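Local structure of alpha-glucosidase (5HQA) at residues T2-I14 / V99-R111. The protein is a glycoside hydrolase family 97 alpha-glucosidase that binds calcium and the inhibitor acarbose, and whose activation is linked to chloride. Numbering follows the deposited sequence. Where two conformers were deposited one is given.
Sequences TVQSPDGNIKIII and VRFKAFDSGVGFR. With FMT (formic acid), chain I.
Asp7 and Asp105 meet where two hairpin turns touch, Ser5 to Gly8 and Phe104 to Gly107, both type I. The one direct hydrogen bond across the contact runs from Asp7 N to Asp105 OD1, 2.8 Å long. It arrives on the syn side, 19° out of the carboxylate plane. The two carboxylates are stacked, their planes 14° apart, with Asp7 OD1 3.1 Å from Asp105 OD1. The like charges probably make ionising both costlier, and the N-H, hydroxyl and water donors around them are likely to offset part of it. Asp7 OD1 takes Ser5 OG and Asn9 N from opposite faces, the latter closing an Asx turn. A water also donates to Asp7 OD2 and Asp105 O. An alanine in place of Asp105 would probably leave Asp7 N without this acceptor and open a gap beside the Pro6 ring.

The apolar layer is built by alternate residues of strand 10-14. Ile14 CG1 sits over one face of the Phe101 ring, 3.8 Å from its centroid. Ile12 CD1 lies on Ala103 CB at 3.6 Å and faces Val108 CG1. Chi1 at -64° puts Ile10 CG2 anti to the backbone N and onto Val108 CG1, while Ile10 CD1 reaches Gly107 N at 3.5 Å. Val3 adds CG1 against Phe101 CB.

The two hairpins belong to different antiparallel sheets, packed face to face as in a beta-sandwich, within the N-terminal region of the galactose mutarotase clan. Strand 22-27 continues one sheet and places Ile25 against Ile10 and Val108. Strands 75-89 and 224-234 flank the other hairpin in its sheet.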
loop_
_atom_site.group_PDB
_atom_site.type_symbol
_atom_site.label_atom_id
_atom_site.label_comp_id
_atom_site.label_asym_id
_atom_site.label_seq_id
_atom_site.Cartn_x
_atom_site.Cartn_y
_atom_site.Cartn_z
ATOM N N THR A 2 0.065 -32.890 3.292
ATOM C CA THR A 2 -1.117 -32.074 3.055
ATOM C C THR A 2 -1.391 -31.202 4.269
ATOM O O THR A 2 -1.281 -31.664 5.410
ATOM C CB THR A 2 -2.358 -32.937 2.769
ATOM O OG1 THR A 2 -2.144 -33.711 1.588
ATOM C CG2 THR A 2 -3.597 -32.062 2.566
ATOM N N VAL A 3 -1.749 -29.941 4.020
ATOM C CA VAL A 3 -2.279 -29.064 5.057
ATOM C C VAL A 3 -3.505 -28.379 4.470
ATOM O O VAL A 3 -3.566 -28.118 3.265
ATOM C CB VAL A 3 -1.223 -28.039 5.551
ATOM C CG1 VAL A 3 -0.833 -27.051 4.438
ATOM C CG2 VAL A 3 -1.705 -27.303 6.812
ATOM N N GLN A 4 -4.503 -28.126 5.320
ATOM C CA GLN A 4 -5.762 -27.536 4.884
ATOM C C GLN A 4 -6.099 -26.327 5.742
ATOM O O GLN A 4 -5.672 -26.218 6.895
ATOM C CB GLN A 4 -6.920 -28.542 4.968
ATOM C CG GLN A 4 -6.617 -29.901 4.372
ATOM C CD GLN A 4 -7.788 -30.864 4.515
ATOM O OE1 GLN A 4 -8.814 -30.527 5.114
ATOM N NE2 GLN A 4 -7.637 -32.068 3.967
ATOM N N SER A 5 -6.897 -25.424 5.177
ATOM C CA SER A 5 -7.404 -24.317 5.966
ATOM C C SER A 5 -8.281 -24.854 7.096
ATOM O O SER A 5 -8.737 -26.000 7.048
ATOM C CB SER A 5 -8.203 -23.352 5.088
ATOM O OG SER A 5 -9.248 -24.044 4.426
ATOM N N PRO A 6 -8.525 -24.046 8.130
ATOM C CA PRO A 6 -9.438 -24.493 9.192
ATOM C C PRO A 6 -10.789 -24.967 8.678
ATOM O O PRO A 6 -11.300 -25.981 9.169
ATOM C CB PRO A 6 -9.561 -23.246 10.074
ATOM C CG PRO A 6 -8.230 -22.566 9.905
ATOM C CD PRO A 6 -7.884 -22.758 8.456
ATOM N N ASP A 7 -11.373 -24.292 7.685
ATOM C CA ASP A 7 -12.670 -24.726 7.182
ATOM C C ASP A 7 -12.568 -25.841 6.146
ATOM O O ASP A 7 -13.604 -26.341 5.693
ATOM C CB ASP A 7 -13.461 -23.536 6.615
ATOM C CG ASP A 7 -12.830 -22.916 5.370
ATOM O OD1 ASP A 7 -11.874 -23.474 4.792
ATOM O OD2 ASP A 7 -13.318 -21.839 4.954
ATOM N N GLY A 8 -11.356 -26.253 5.773
ATOM C CA GLY A 8 -11.164 -27.344 4.834
ATOM C C GLY A 8 -11.241 -26.973 3.365
ATOM O O GLY A 8 -10.938 -27.822 2.521
ATOM N N ASN A 9 -11.623 -25.737 3.023
ATOM C CA ASN A 9 -11.846 -25.410 1.617
ATOM C C ASN A 9 -10.554 -25.242 0.830
ATOM O O ASN A 9 -10.538 -25.518 -0.377
ATOM C CB ASN A 9 -12.695 -24.152 1.493
ATOM C CG ASN A 9 -14.140 -24.409 1.848
ATOM O OD1 ASN A 9 -14.662 -25.496 1.602
ATOM N ND2 ASN A 9 -14.790 -23.422 2.450
ATOM N N ILE A 10 -9.474 -24.798 1.468
ATOM C CA ILE A 10 -8.174 -24.680 0.810
ATOM C C ILE A 10 -7.312 -25.855 1.243
ATOM O O ILE A 10 -7.147 -26.109 2.445
ATOM C CB ILE A 10 -7.487 -23.344 1.141
ATOM C CG1 ILE A 10 -8.314 -22.176 0.592
ATOM C CG2 ILE A 10 -6.068 -23.320 0.558
ATOM C CD1 ILE A 10 -7.791 -20.808 0.993
ATOM N N LYS A 11 -6.774 -26.580 0.272
ATOM C CA LYS A 11 -5.969 -27.762 0.553
ATOM C C LYS A 11 -4.666 -27.642 -0.220
ATOM O O LYS A 11 -4.685 -27.453 -1.440
ATOM C CB LYS A 11 -6.718 -29.041 0.170
ATOM C CG LYS A 11 -8.057 -29.233 0.905
ATOM C CD LYS A 11 -8.680 -30.599 0.585
ATOM C CE LYS A 11 -10.057 -30.762 1.230
ATOM N NZ LYS A 11 -11.057 -29.796 0.669
ATOM N N ILE A 12 -3.539 -27.753 0.479
ATOM C CA ILE A 12 -2.217 -27.667 -0.136
ATOM C C ILE A 12 -1.559 -29.033 -0.041
ATOM O O ILE A 12 -1.455 -29.597 1.054
ATOM C CB ILE A 12 -1.335 -26.599 0.536
ATOM C CG1 ILE A 12 -2.030 -25.236 0.552
ATOM C CG2 ILE A 12 0.019 -26.513 -0.172
ATOM C CD1 ILE A 12 -2.669 -24.889 1.886
ATOM N N ILE A 13 -1.108 -29.557 -1.178
ATOM C CA ILE A 13 -0.384 -30.822 -1.235
ATOM C C ILE A 13 1.060 -30.507 -1.588
ATOM O O ILE A 13 1.328 -29.886 -2.624
ATOM C CB ILE A 13 -0.982 -31.801 -2.252
ATOM C CG1 ILE A 13 -2.411 -32.174 -1.869
ATOM C CG2 ILE A 13 -0.129 -33.062 -2.320
ATOM C CD1 ILE A 13 -3.091 -33.005 -2.929
ATOM N N ILE A 14 1.983 -30.928 -0.726
ATOM C CA ILE A 14 3.412 -30.732 -0.924
ATOM C C ILE A 14 4.012 -32.080 -1.299
ATOM O O ILE A 14 3.757 -33.089 -0.629
ATOM C CB ILE A 14 4.079 -30.146 0.331
ATOM C CG1 ILE A 14 3.381 -28.846 0.755
ATOM C CG2 ILE A 14 5.540 -29.883 0.056
ATOM C CD1 ILE A 14 2.319 -29.027 1.833
ATOM N N VAL A 99 10.223 -25.986 4.168
ATOM C CA VAL A 99 9.247 -24.985 3.768
ATOM C C VAL A 99 8.112 -25.030 4.780
ATOM O O VAL A 99 7.588 -26.109 5.085
ATOM C CB VAL A 99 8.735 -25.213 2.336
ATOM C CG1 VAL A 99 7.805 -24.087 1.935
ATOM C CG2 VAL A 99 9.902 -25.237 1.361
ATOM N N ARG A 100 7.764 -23.871 5.325
ATOM C CA ARG A 100 6.683 -23.752 6.294
ATOM C C ARG A 100 5.472 -23.203 5.557
ATOM O O ARG A 100 5.570 -22.158 4.911
ATOM C CB ARG A 100 7.084 -22.830 7.445
ATOM C CG ARG A 100 6.051 -22.717 8.570
ATOM C CD ARG A 100 6.550 -21.789 9.692
ATOM N NE ARG A 100 7.844 -22.242 10.200
ATOM C CZ ARG A 100 8.012 -23.104 11.201
ATOM N NH1 ARG A 100 6.969 -23.619 11.854
ATOM N NH2 ARG A 100 9.242 -23.453 11.551
ATOM N N PHE A 101 4.347 -23.915 5.634
ATOM C CA PHE A 101 3.084 -23.496 5.024
ATOM C C PHE A 101 2.082 -23.152 6.111
ATOM O O PHE A 101 1.920 -23.916 7.068
ATOM C CB PHE A 101 2.488 -24.598 4.149
ATOM C CG PHE A 101 3.313 -24.939 2.947
ATOM C CD1 PHE A 101 2.980 -24.437 1.694
ATOM C CD2 PHE A 101 4.410 -25.770 3.066
ATOM C CE1 PHE A 101 3.739 -24.752 0.579
ATOM C CE2 PHE A 101 5.166 -26.097 1.954
ATOM C CZ PHE A 101 4.830 -25.580 0.712
ATOM N N LYS A 102 1.390 -22.023 5.952
ATOM C CA LYS A 102 0.285 -21.648 6.826
ATOM C C LYS A 102 -0.967 -21.533 5.971
ATOM O O LYS A 102 -0.984 -20.778 4.997
ATOM C CB LYS A 102 0.569 -20.333 7.555
ATOM C CG LYS A 102 1.703 -20.418 8.572
ATOM C CD LYS A 102 1.898 -19.099 9.293
ATOM C CE LYS A 102 2.866 -19.222 10.454
ATOM N NZ LYS A 102 2.868 -17.970 11.273
ATOM N N ALA A 103 -2.005 -22.288 6.322
ATOM C CA ALA A 103 -3.239 -22.324 5.544
ATOM C C ALA A 103 -4.336 -21.645 6.351
ATOM O O ALA A 103 -4.721 -22.140 7.420
ATOM C CB ALA A 103 -3.619 -23.763 5.196
ATOM N N PHE A 104 -4.818 -20.511 5.848
ATOM C CA PHE A 104 -5.942 -19.766 6.402
ATOM C C PHE A 104 -7.184 -20.019 5.557
ATOM O O PHE A 104 -7.094 -20.455 4.408
ATOM C CB PHE A 104 -5.667 -18.260 6.415
ATOM C CG PHE A 104 -4.406 -17.861 7.122
ATOM C CD1 PHE A 104 -4.464 -17.294 8.393
ATOM C CD2 PHE A 104 -3.170 -18.003 6.502
ATOM C CE1 PHE A 104 -3.314 -16.906 9.048
ATOM C CE2 PHE A 104 -2.010 -17.614 7.147
ATOM C CZ PHE A 104 -2.084 -17.067 8.426
ATOM N N ASP A 105 -8.354 -19.699 6.118
ATOM C CA ASP A 105 -9.563 -19.776 5.303
ATOM C C ASP A 105 -9.514 -18.829 4.103
ATOM O O ASP A 105 -10.193 -19.082 3.105
ATOM C CB ASP A 105 -10.800 -19.478 6.144
ATOM C CG ASP A 105 -11.110 -20.593 7.121
ATOM O OD1 ASP A 105 -10.556 -21.707 6.957
ATOM O OD2 ASP A 105 -11.920 -20.366 8.046
ATOM N N SER A 106 -8.719 -17.763 4.162
ATOM C CA SER A 106 -8.664 -16.789 3.081
ATOM C C SER A 106 -7.428 -16.916 2.197
ATOM O O SER A 106 -7.270 -16.109 1.272
ATOM C CB SER A 106 -8.732 -15.372 3.655
ATOM O OG SER A 106 -7.649 -15.142 4.542
ATOM N N GLY A 107 -6.551 -17.884 2.434
ATOM C CA GLY A 107 -5.371 -18.010 1.599
ATOM C C GLY A 107 -4.254 -18.753 2.305
ATOM O O GLY A 107 -4.417 -19.268 3.412
ATOM N N VAL A 108 -3.105 -18.813 1.633
ATOM C CA VAL A 108 -1.971 -19.562 2.159
ATOM C C VAL A 108 -0.703 -18.726 2.067
ATOM O O VAL A 108 -0.516 -17.928 1.142
ATOM C CB VAL A 108 -1.773 -20.918 1.435
ATOM C CG1 VAL A 108 -3.081 -21.678 1.351
ATOM C CG2 VAL A 108 -1.180 -20.720 0.059
ATOM N N GLY A 109 0.168 -18.916 3.043
ATOM C CA GLY A 109 1.497 -18.323 3.028
ATOM C C GLY A 109 2.525 -19.425 3.181
ATOM O O GLY A 109 2.294 -20.406 3.894
ATOM N N PHE A 110 3.659 -19.276 2.492
ATOM C CA PHE A 110 4.749 -20.221 2.720
ATOM C C PHE A 110 6.096 -19.516 2.620
ATOM O O PHE A 110 6.237 -18.493 1.943
ATOM C CB PHE A 110 4.693 -21.442 1.763
ATOM C CG PHE A 110 4.867 -21.110 0.298
ATOM C CD1 PHE A 110 6.125 -21.114 -0.282
ATOM C CD2 PHE A 110 3.761 -20.837 -0.500
ATOM C CE1 PHE A 110 6.291 -20.822 -1.635
ATOM C CE2 PHE A 110 3.913 -20.546 -1.855
ATOM C CZ PHE A 110 5.185 -20.536 -2.422
ATOM N N ARG A 111 7.085 -20.069 3.320
ATOM C CA ARG A 111 8.437 -19.536 3.240
ATOM C C ARG A 111 9.424 -20.676 3.392
ATOM O O ARG A 111 9.112 -21.730 3.953
ATOM C CB ARG A 111 8.704 -18.463 4.303
ATOM C CG ARG A 111 8.880 -19.033 5.700
ATOM C CD ARG A 111 9.283 -17.950 6.679
ATOM N NE ARG A 111 9.536 -18.507 8.003
ATOM C CZ ARG A 111 9.683 -17.771 9.097
ATOM N NH1 ARG A 111 9.602 -16.447 9.029
ATOM N NH2 ARG A 111 9.907 -18.361 10.263
HETATM C C FMT I . 8.169 -26.550 13.635
HETATM O O1 FMT I . 9.074 -26.493 12.802
HETATM O O2 FMT I . 7.950 -25.671 14.474
HETATM O O HOH W 1 -12.453 -20.736 2.660
#